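Local coordinates for surface protein SPB1 (Streptococcus agalactiae, PDB 4UZG) that forms the backbone subunit of the group B streptococcus type 2b pilus, in which subunits are probably joined covalently by sortase into a fibre, at residues A[2-7]-A[19-24]; A[55-60]-A[82-87]; A[171-176]-A[273-278]. All blocks are in the same frame, centred on the assembly; numbering follows the deposited sequence.

Interaction 1: residues A[2-7]-A[19-24]; sequences GGKTVD and YTITYK
K4 runs fully extended beyond CG, which stands anti to the backbone N (chi1 -172°), while Y19 turns its ring anti to its own carbonyl carbon (chi1 -69°); both side chains lie on the same face of the sheet, and these torsions bring the lysine stem against the ring. K4 CE lies 3.7 Å from Y19 CD1, with the lysine crossing the tyrosine aslant. V6 runs alongside the same ring and brings CG1 to 3.5 Å from Y19 CD1, so both aliphatic groups converge on the CD1-CE1 side of the ring. Behind them the strands pair antiparallel. T5 and T20 form the hydrogen-bonded pair, exchanging two bonds, and T22 N adds a third, 2.8 Å to G3 O.

On the other face the T5 and T20 side chains lie side by side, T5 OG1 3.6 Å from T20 CB. A water there donates to T20 O at 3.0 Å and also bonds T5 OG1 and T22 OG1, so T20 O is gripped twice, by this water and by T5 N.

K4 NZ is covalently joined to N147 CG, with a weak hydrogen bond to D42 OD1, and the Y19 ring meets that of Y127. The lysine stem packs against Y19, Y127 and V164 on its way to an intramolecular isopeptide bond, a cross-link that should hold this short edge strand to strand 146-153 and, as in other Gram-positive pilins, probably stiffens the domain.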
loop_
_atom_site.group_PDB
_atom_site.type_symbol
_atom_site.label_atom_id
_atom_site.label_comp_id
_atom_site.label_asym_id
_atom_site.label_seq_id
_atom_site.Cartn_x
_atom_site.Cartn_y
_atom_site.Cartn_z
ATOM N N GLY A 2 -0.004 -9.296 -12.793
ATOM C CA GLY A 2 -1.192 -10.087 -13.049
ATOM C C GLY A 2 -2.434 -9.234 -13.237
ATOM O O GLY A 2 -2.341 -8.056 -13.593
ATOM N N GLY A 3 -3.594 -9.847 -13.003
ATOM C CA GLY A 3 -4.899 -9.217 -13.197
ATOM C C GLY A 3 -5.382 -8.347 -12.053
ATOM O O GLY A 3 -6.414 -7.722 -12.157
ATOM N N LYS A 4 -4.635 -8.289 -10.966
ATOM C CA LYS A 4 -4.926 -7.388 -9.866
ATOM C C LYS A 4 -3.665 -6.550 -9.653
ATOM O O LYS A 4 -2.584 -7.105 -9.427
ATOM C CB LYS A 4 -5.303 -8.122 -8.580
ATOM C CG LYS A 4 -5.805 -7.184 -7.489
ATOM C CD LYS A 4 -6.157 -7.888 -6.169
ATOM C CE LYS A 4 -6.729 -6.907 -5.198
ATOM N NZ LYS A 4 -7.011 -7.473 -3.864
ATOM N N THR A 5 -3.810 -5.230 -9.741
ATOM C CA THR A 5 -2.674 -4.315 -9.632
ATOM C C THR A 5 -3.004 -3.148 -8.714
ATOM O O THR A 5 -4.174 -2.907 -8.394
ATOM C CB THR A 5 -2.278 -3.763 -11.028
ATOM O OG1 THR A 5 -3.392 -3.086 -11.608
ATOM C CG2 THR A 5 -1.821 -4.861 -11.964
ATOM N N VAL A 6 -1.956 -2.453 -8.274
ATOM C CA VAL A 6 -2.081 -1.214 -7.517
ATOM C C VAL A 6 -1.339 -0.111 -8.259
ATOM O O VAL A 6 -0.462 -0.394 -9.088
ATOM C CB VAL A 6 -1.594 -1.342 -6.060
ATOM C CG1 VAL A 6 -2.519 -2.293 -5.327
ATOM C CG2 VAL A 6 -0.150 -1.799 -5.983
ATOM N N ASP A 7 -1.640 1.142 -7.919
ATOM C CA ASP A 7 -1.154 2.267 -8.675
ATOM C C ASP A 7 0.265 2.714 -8.350
ATOM O O ASP A 7 0.836 3.462 -9.134
ATOM C CB ASP A 7 -2.123 3.460 -8.604
ATOM C CG ASP A 7 -2.276 4.077 -7.229
ATOM O OD1 ASP A 7 -2.362 3.379 -6.211
ATOM O OD2 ASP A 7 -2.361 5.304 -7.184
ATOM N N TYR A 19 -6.638 0.208 -6.445
ATOM C CA TYR A 19 -6.593 -1.138 -6.979
ATOM C C TYR A 19 -7.346 -1.236 -8.301
ATOM O O TYR A 19 -8.378 -0.580 -8.484
ATOM C CB TYR A 19 -7.304 -2.077 -6.021
ATOM C CG TYR A 19 -6.633 -2.331 -4.686
ATOM C CD1 TYR A 19 -5.740 -3.370 -4.538
ATOM C CD2 TYR A 19 -6.932 -1.579 -3.566
ATOM C CE1 TYR A 19 -5.178 -3.682 -3.316
ATOM C CE2 TYR A 19 -6.362 -1.869 -2.326
ATOM C CZ TYR A 19 -5.491 -2.920 -2.198
ATOM O OH TYR A 19 -4.994 -3.196 -0.949
ATOM N N THR A 20 -6.849 -2.091 -9.188
ATOM C CA THR A 20 -7.514 -2.413 -10.435
ATOM C C THR A 20 -7.574 -3.927 -10.607
ATOM O O THR A 20 -6.541 -4.593 -10.541
ATOM C CB THR A 20 -6.791 -1.791 -11.648
ATOM O OG1 THR A 20 -6.710 -0.371 -11.464
ATOM C CG2 THR A 20 -7.553 -2.058 -12.937
ATOM N N ILE A 21 -8.784 -4.442 -10.814
ATOM C CA ILE A 21 -8.997 -5.848 -11.144
ATOM C C ILE A 21 -9.416 -5.885 -12.608
ATOM O O ILE A 21 -10.362 -5.199 -12.996
ATOM C CB ILE A 21 -10.124 -6.460 -10.299
ATOM C CG1 ILE A 21 -9.785 -6.394 -8.812
ATOM C CG2 ILE A 21 -10.391 -7.892 -10.762
ATOM C CD1 ILE A 21 -11.018 -6.592 -7.932
ATOM N N THR A 22 -8.740 -6.681 -13.416
ATOM C CA THR A 22 -8.990 -6.777 -14.861
ATOM C C THR A 22 -9.234 -8.245 -15.221
ATOM O O THR A 22 -8.436 -9.113 -14.823
ATOM C CB THR A 22 -7.767 -6.193 -15.673
ATOM O OG1 THR A 22 -7.526 -4.828 -15.273
ATOM C CG2 THR A 22 -7.986 -6.248 -17.175
ATOM N N TYR A 23 -10.294 -8.515 -15.985
ATOM C CA TYR A 23 -10.613 -9.852 -16.460
ATOM C C TYR A 23 -10.939 -9.726 -17.936
ATOM O O TYR A 23 -11.918 -9.104 -18.317
ATOM C CB TYR A 23 -11.805 -10.384 -15.695
ATOM C CG TYR A 23 -12.263 -11.762 -16.087
ATOM C CD1 TYR A 23 -11.680 -12.889 -15.532
ATOM C CD2 TYR A 23 -13.356 -11.928 -16.921
ATOM C CE1 TYR A 23 -12.143 -14.146 -15.823
ATOM C CE2 TYR A 23 -13.832 -13.190 -17.238
ATOM C CZ TYR A 23 -13.216 -14.291 -16.686
ATOM O OH TYR A 23 -13.700 -15.542 -16.976
ATOM N N LYS A 24 -10.104 -10.328 -18.767
ATOM C CA LYS A 24 -10.165 -10.130 -20.205
ATOM C C LYS A 24 -10.954 -11.163 -20.954
ATOM O O LYS A 24 -11.146 -11.043 -22.170
ATOM C CB LYS A 24 -8.763 -10.064 -20.780
ATOM C CG LYS A 24 -8.002 -8.804 -20.391
ATOM C CD LYS A 24 -7.016 -8.504 -21.528
ATOM C CE LYS A 24 -5.853 -7.636 -21.168
ATOM N NZ LYS A 24 -5.004 -8.307 -20.169
HETATM O O HOH W 1 -5.413 -4.876 -13.296
#

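Interaction 2: residues A[55-60]-A[82-87]; sequences GSYEVT and YNLLEE
E86 OE2 is gripped by two donors from 55-60. Y57 OH gives it a hydrogen bond of 2.7 Å, arriving at the anti lone pair, and G55 N a second of 3.0 Å at the syn lone pair, on the side of the other carboxylate oxygen. The oxygen sits at the edge of the Y57 ring and near its plane, but the carboxylate itself is turned 53° from that ring. Tyrosine and glutamate reach for one another from opposite directions, and E86 stays extended beyond CG to do so.

Further in, the contact turns apolar. L84 crosses Y57 at about a right angle and puts CD1 3.6 Å from Y57 CE2. V59 lies over one face of the Y82 ring: its CG2 is 3.7 Å from the ring centroid and only 12° off the normal, a CH-pi contact. Y82 CG sits between its backbone N and carbonyl carbon (chi1 71°), which lays the ring beneath the valine. At the far end of that ring, in its plane, a water bonds Y82 OH at 2.7 Å and donates to Y57 O, adding a water-mediated link between the segments.

In the sheet, strand 68-73 stands between the two strands, so these side chains meet across it; I93 touches Y57, Y82 and L84, and F91 meets the Y57 ring. With two donors on one carboxylate oxygen, its negative charge is probably stabilised, and the Y57 hydroxyl is fixed beside a mainly apolar layer.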
loop_
_atom_site.group_PDB
_atom_site.type_symbol
_atom_site.label_atom_id
_atom_site.label_comp_id
_atom_site.label_asym_id
_atom_site.label_seq_id
_atom_site.Cartn_x
_atom_site.Cartn_y
_atom_site.Cartn_z
ATOM N N GLY A 55 -17.882 1.548 -1.272
ATOM C CA GLY A 55 -18.521 2.443 -2.207
ATOM C C GLY A 55 -17.597 3.133 -3.197
ATOM O O GLY A 55 -18.033 4.040 -3.905
ATOM N N SER A 56 -16.333 2.713 -3.299
ATOM C CA SER A 56 -15.362 3.420 -4.143
ATOM C C SER A 56 -15.252 2.841 -5.562
ATOM O O SER A 56 -14.390 3.260 -6.319
ATOM C CB SER A 56 -13.997 3.427 -3.469
ATOM O OG SER A 56 -13.469 2.115 -3.350
ATOM N N TYR A 57 -16.112 1.897 -5.914
ATOM C CA TYR A 57 -15.944 1.143 -7.169
ATOM C C TYR A 57 -16.280 1.938 -8.409
ATOM O O TYR A 57 -17.221 2.740 -8.432
ATOM C CB TYR A 57 -16.852 -0.123 -7.195
ATOM C CG TYR A 57 -16.828 -0.822 -5.883
ATOM C CD1 TYR A 57 -15.765 -1.635 -5.531
ATOM C CD2 TYR A 57 -17.807 -0.570 -4.945
ATOM C CE1 TYR A 57 -15.657 -2.186 -4.269
ATOM C CE2 TYR A 57 -17.724 -1.133 -3.670
ATOM C CZ TYR A 57 -16.630 -1.911 -3.333
ATOM O OH TYR A 57 -16.501 -2.454 -2.087
ATOM N N GLU A 58 -15.523 1.656 -9.458
ATOM C CA GLU A 58 -15.922 1.978 -10.819
ATOM C C GLU A 58 -15.866 0.648 -11.570
ATOM O O GLU A 58 -14.815 -0.001 -11.603
ATOM C CB GLU A 58 -15.012 3.019 -11.452
ATOM C CG GLU A 58 -15.439 3.410 -12.844
ATOM C CD GLU A 58 -16.050 4.789 -12.908
ATOM O OE1 GLU A 58 -16.633 5.226 -11.892
ATOM O OE2 GLU A 58 -15.946 5.444 -13.964
ATOM N N VAL A 59 -16.993 0.264 -12.159
ATOM C CA VAL A 59 -17.130 -1.032 -12.802
ATOM C C VAL A 59 -17.445 -0.785 -14.277
ATOM O O VAL A 59 -18.437 -0.129 -14.590
ATOM C CB VAL A 59 -18.246 -1.878 -12.157
ATOM C CG1 VAL A 59 -18.266 -3.259 -12.770
ATOM C CG2 VAL A 59 -18.063 -1.944 -10.635
ATOM N N THR A 60 -16.613 -1.316 -15.168
ATOM C CA THR A 60 -16.806 -1.122 -16.590
ATOM C C THR A 60 -16.668 -2.428 -17.363
ATOM O O THR A 60 -15.982 -3.372 -16.945
ATOM C CB THR A 60 -15.787 -0.109 -17.175
ATOM O OG1 THR A 60 -14.464 -0.610 -16.988
ATOM C CG2 THR A 60 -15.907 1.283 -16.588
ATOM N N TYR A 82 -24.714 -3.700 -11.867
ATOM C CA TYR A 82 -23.994 -4.661 -11.043
ATOM C C TYR A 82 -24.573 -4.632 -9.648
ATOM O O TYR A 82 -24.966 -3.579 -9.163
ATOM C CB TYR A 82 -22.487 -4.402 -10.983
ATOM C CG TYR A 82 -22.047 -3.179 -10.200
ATOM C CD1 TYR A 82 -21.977 -1.928 -10.803
ATOM C CD2 TYR A 82 -21.679 -3.279 -8.871
ATOM C CE1 TYR A 82 -21.566 -0.812 -10.091
ATOM C CE2 TYR A 82 -21.252 -2.173 -8.157
ATOM C CZ TYR A 82 -21.193 -0.943 -8.763
ATOM O OH TYR A 82 -20.754 0.142 -8.027
ATOM N N ASN A 83 -24.595 -5.796 -9.005
ATOM C CA ASN A 83 -24.997 -5.910 -7.616
ATOM C C ASN A 83 -23.763 -5.934 -6.734
ATOM O O ASN A 83 -22.720 -6.441 -7.132
ATOM C CB ASN A 83 -25.817 -7.191 -7.453
ATOM C CG ASN A 83 -26.326 -7.352 -6.079
ATOM O OD1 ASN A 83 -27.278 -6.703 -5.705
ATOM N ND2 ASN A 83 -25.636 -8.170 -5.272
ATOM N N LEU A 84 -23.866 -5.370 -5.539
ATOM C CA LEU A 84 -22.751 -5.239 -4.609
ATOM C C LEU A 84 -23.134 -5.790 -3.242
ATOM O O LEU A 84 -24.199 -5.466 -2.711
ATOM C CB LEU A 84 -22.397 -3.757 -4.458
ATOM C CG LEU A 84 -21.330 -3.394 -3.420
ATOM C CD1 LEU A 84 -19.968 -3.961 -3.803
ATOM C CD2 LEU A 84 -21.284 -1.891 -3.254
ATOM N N LEU A 85 -22.218 -6.549 -2.651
ATOM C CA LEU A 85 -22.303 -6.942 -1.251
ATOM C C LEU A 85 -20.962 -6.644 -0.607
ATOM O O LEU A 85 -19.927 -7.090 -1.075
ATOM C CB LEU A 85 -22.591 -8.437 -1.124
ATOM C CG LEU A 85 -22.678 -8.980 0.295
ATOM C CD1 LEU A 85 -23.768 -8.278 1.079
ATOM C CD2 LEU A 85 -22.908 -10.478 0.277
ATOM N N GLU A 86 -20.982 -5.881 0.482
ATOM C CA GLU A 86 -19.782 -5.550 1.263
ATOM C C GLU A 86 -19.923 -6.072 2.673
ATOM O O GLU A 86 -20.937 -5.827 3.320
ATOM C CB GLU A 86 -19.573 -4.038 1.348
ATOM C CG GLU A 86 -19.235 -3.436 0.003
ATOM C CD GLU A 86 -19.347 -1.923 -0.049
ATOM O OE1 GLU A 86 -20.292 -1.335 0.541
ATOM O OE2 GLU A 86 -18.487 -1.307 -0.705
ATOM N N GLU A 87 -18.922 -6.794 3.150
ATOM C CA GLU A 87 -18.932 -7.306 4.508
ATOM C C GLU A 87 -17.496 -7.475 4.966
ATOM O O GLU A 87 -16.669 -8.005 4.236
ATOM C CB GLU A 87 -19.617 -8.677 4.580
ATOM C CG GLU A 87 -21.110 -8.686 4.298
ATOM C CD GLU A 87 -21.726 -10.086 4.391
ATOM O OE1 GLU A 87 -20.978 -11.086 4.366
ATOM O OE2 GLU A 87 -22.966 -10.194 4.485
HETATM O O HOH W 2 -20.287 2.377 -9.402
#

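Interaction 3: residues A[171-176]-A[273-278]; sequences ITIKKI and VNPTVE
Strands 171-176 and 276-278 run parallel, 26° apart and 4.7 Å at closest approach, and T172 N, K174 N and I176 N donate to V273 O, P275 O and V277 O while V277 N returns a bond to K174 O. P275 interrupts the ladder: with no N-H to offer, it leaves T172 O facing P275 CD at 3.2 Å, beside the CA of N274. The proline also fills the buried face, where I171 CG2 meets its CG at 3.7 Å, roughly at right angles. I173 CG2 and V277 CG2 continue that layer side by side, 4.0 Å apart, against L238.

On the other face I176 crosses T276, CD1 to CG2 3.6 Å, and lies alongside E278. Back on the face of I171 and V277, the bend of K175 at chi2 (63°) brings its CD to 3.4 Å from V277 O, and the bend at chi4 (64°) turns NZ to its covalent link with N279 CG, while E240 touches the lysine. An isopeptide bond between the first and last strands, with a glutamate nearby, is the hallmark of CnaB-type domains in Gram-positive pilins, consistent with a prealbumin-like fold.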
loop_
_atom_site.group_PDB
_atom_site.type_symbol
_atom_site.label_atom_id
_atom_site.label_comp_id
_atom_site.label_asym_id
_atom_site.label_seq_id
_atom_site.Cartn_x
_atom_site.Cartn_y
_atom_site.Cartn_z
ATOM N N ILE A 171 12.837 2.692 8.088
ATOM C CA ILE A 171 14.158 3.231 8.371
ATOM C C ILE A 171 14.474 2.939 9.838
ATOM O O ILE A 171 13.746 3.371 10.739
ATOM C CB ILE A 171 14.214 4.747 8.124
ATOM C CG1 ILE A 171 13.851 5.087 6.669
ATOM C CG2 ILE A 171 15.593 5.298 8.488
ATOM C CD1 ILE A 171 13.723 6.582 6.384
ATOM N N THR A 172 15.563 2.218 10.075
ATOM C CA THR A 172 16.074 1.954 11.412
ATOM C C THR A 172 17.352 2.775 11.581
ATOM O O THR A 172 18.356 2.515 10.912
ATOM C CB THR A 172 16.355 0.468 11.617
ATOM O OG1 THR A 172 15.142 -0.267 11.409
ATOM C CG2 THR A 172 16.881 0.183 13.021
ATOM N N ILE A 173 17.287 3.801 12.427
ATOM C CA ILE A 173 18.398 4.708 12.667
ATOM C C ILE A 173 19.201 4.212 13.850
ATOM O O ILE A 173 18.633 3.953 14.905
ATOM C CB ILE A 173 17.880 6.125 12.989
ATOM C CG1 ILE A 173 16.952 6.668 11.906
ATOM C CG2 ILE A 173 19.051 7.082 13.210
ATOM C CD1 ILE A 173 16.083 7.865 12.376
ATOM N N LYS A 174 20.515 4.095 13.685
ATOM C CA LYS A 174 21.407 3.796 14.797
ATOM C C LYS A 174 22.312 4.977 15.034
ATOM O O LYS A 174 23.024 5.421 14.150
ATOM C CB LYS A 174 22.267 2.566 14.560
ATOM C CG LYS A 174 23.143 2.244 15.797
ATOM C CD LYS A 174 23.858 0.899 15.718
ATOM C CE LYS A 174 24.885 0.868 14.600
ATOM N NZ LYS A 174 25.464 -0.495 14.374
ATOM N N LYS A 175 22.294 5.469 16.256
ATOM C CA LYS A 175 23.093 6.616 16.651
ATOM C C LYS A 175 24.317 6.132 17.415
ATOM O O LYS A 175 24.166 5.382 18.389
ATOM C CB LYS A 175 22.251 7.501 17.565
ATOM C CG LYS A 175 22.887 8.787 17.936
ATOM C CD LYS A 175 23.059 9.543 16.630
ATOM C CE LYS A 175 23.675 10.863 16.776
ATOM N NZ LYS A 175 25.062 10.797 17.287
ATOM N N ILE A 176 25.498 6.556 16.982
ATOM C CA ILE A 176 26.735 6.159 17.623
ATOM C C ILE A 176 27.661 7.348 17.863
ATOM O O ILE A 176 27.504 8.421 17.296
ATOM C CB ILE A 176 27.491 5.080 16.801
ATOM C CG1 ILE A 176 28.061 5.653 15.486
ATOM C CG2 ILE A 176 26.626 3.842 16.587
ATOM C CD1 ILE A 176 28.996 4.712 14.779
ATOM N N VAL A 273 16.034 -0.300 5.595
ATOM C CA VAL A 273 17.338 0.348 5.592
ATOM C C VAL A 273 17.755 0.705 7.022
ATOM O O VAL A 273 16.930 0.869 7.929
ATOM C CB VAL A 273 17.390 1.584 4.647
ATOM C CG1 VAL A 273 17.039 1.201 3.231
ATOM C CG2 VAL A 273 16.510 2.705 5.109
ATOM N N ASN A 274 19.070 0.821 7.198
ATOM C CA ASN A 274 19.685 0.916 8.510
ATOM C C ASN A 274 20.795 1.956 8.547
ATOM O O ASN A 274 21.958 1.616 8.775
ATOM C CB ASN A 274 20.288 -0.432 8.891
ATOM C CG ASN A 274 19.278 -1.542 8.892
ATOM O OD1 ASN A 274 18.659 -1.846 9.922
ATOM N ND2 ASN A 274 19.096 -2.168 7.730
ATOM N N PRO A 275 20.466 3.241 8.368
ATOM C CA PRO A 275 21.503 4.270 8.457
ATOM C C PRO A 275 22.114 4.371 9.860
ATOM O O PRO A 275 21.400 4.245 10.862
ATOM C CB PRO A 275 20.727 5.553 8.121
ATOM C CG PRO A 275 19.317 5.254 8.523
ATOM C CD PRO A 275 19.142 3.821 8.103
ATOM N N THR A 276 23.419 4.635 9.908
ATOM C CA THR A 276 24.129 4.949 11.140
ATOM C C THR A 276 24.482 6.427 11.107
ATOM O O THR A 276 25.021 6.914 10.114
ATOM C CB THR A 276 25.417 4.103 11.245
ATOM O OG1 THR A 276 25.069 2.722 11.346
ATOM C CG2 THR A 276 26.227 4.473 12.455
ATOM N N VAL A 277 24.181 7.127 12.196
ATOM C CA VAL A 277 24.509 8.536 12.335
ATOM C C VAL A 277 25.563 8.670 13.419
ATOM O O VAL A 277 25.377 8.193 14.555
ATOM C CB VAL A 277 23.272 9.373 12.698
ATOM C CG1 VAL A 277 23.640 10.857 12.834
ATOM C CG2 VAL A 277 22.151 9.179 11.668
ATOM N N GLU A 278 26.682 9.299 13.078
ATOM C CA GLU A 278 27.788 9.499 14.006
ATOM C C GLU A 278 27.686 10.851 14.675
ATOM O O GLU A 278 27.350 11.864 14.074
ATOM C CB GLU A 278 29.125 9.373 13.285
ATOM C CG GLU A 278 29.340 8.003 12.682
ATOM C CD GLU A 278 30.769 7.767 12.241
ATOM O OE1 GLU A 278 31.602 8.685 12.394
ATOM O OE2 GLU A 278 31.059 6.655 11.747
HETATM O O HOH W 3 14.847 -1.106 8.800
#

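Following the chain from the N terminus, interaction 1 closes first, a hairpin spanning 11 residues between 2-7 and 19-24. Interaction 2 comes next, bringing 82-87 back to 55-60 after the intervening strand 68-73. Interaction 3 closes the longest loop, its 96 intervening residues including the four-stranded sheet and strand 225-231. The three stand in series, so none nests in or crosses another. Interactions 1 and 2 reach the same ten-stranded sheet, their nearest atoms about 7 Å apart, and Y127 of strand 121-131 touches side chains of both. Interaction 3 belongs to the three-stranded sheet, across the chain's centre and about 37 Å from interaction 1 between centres.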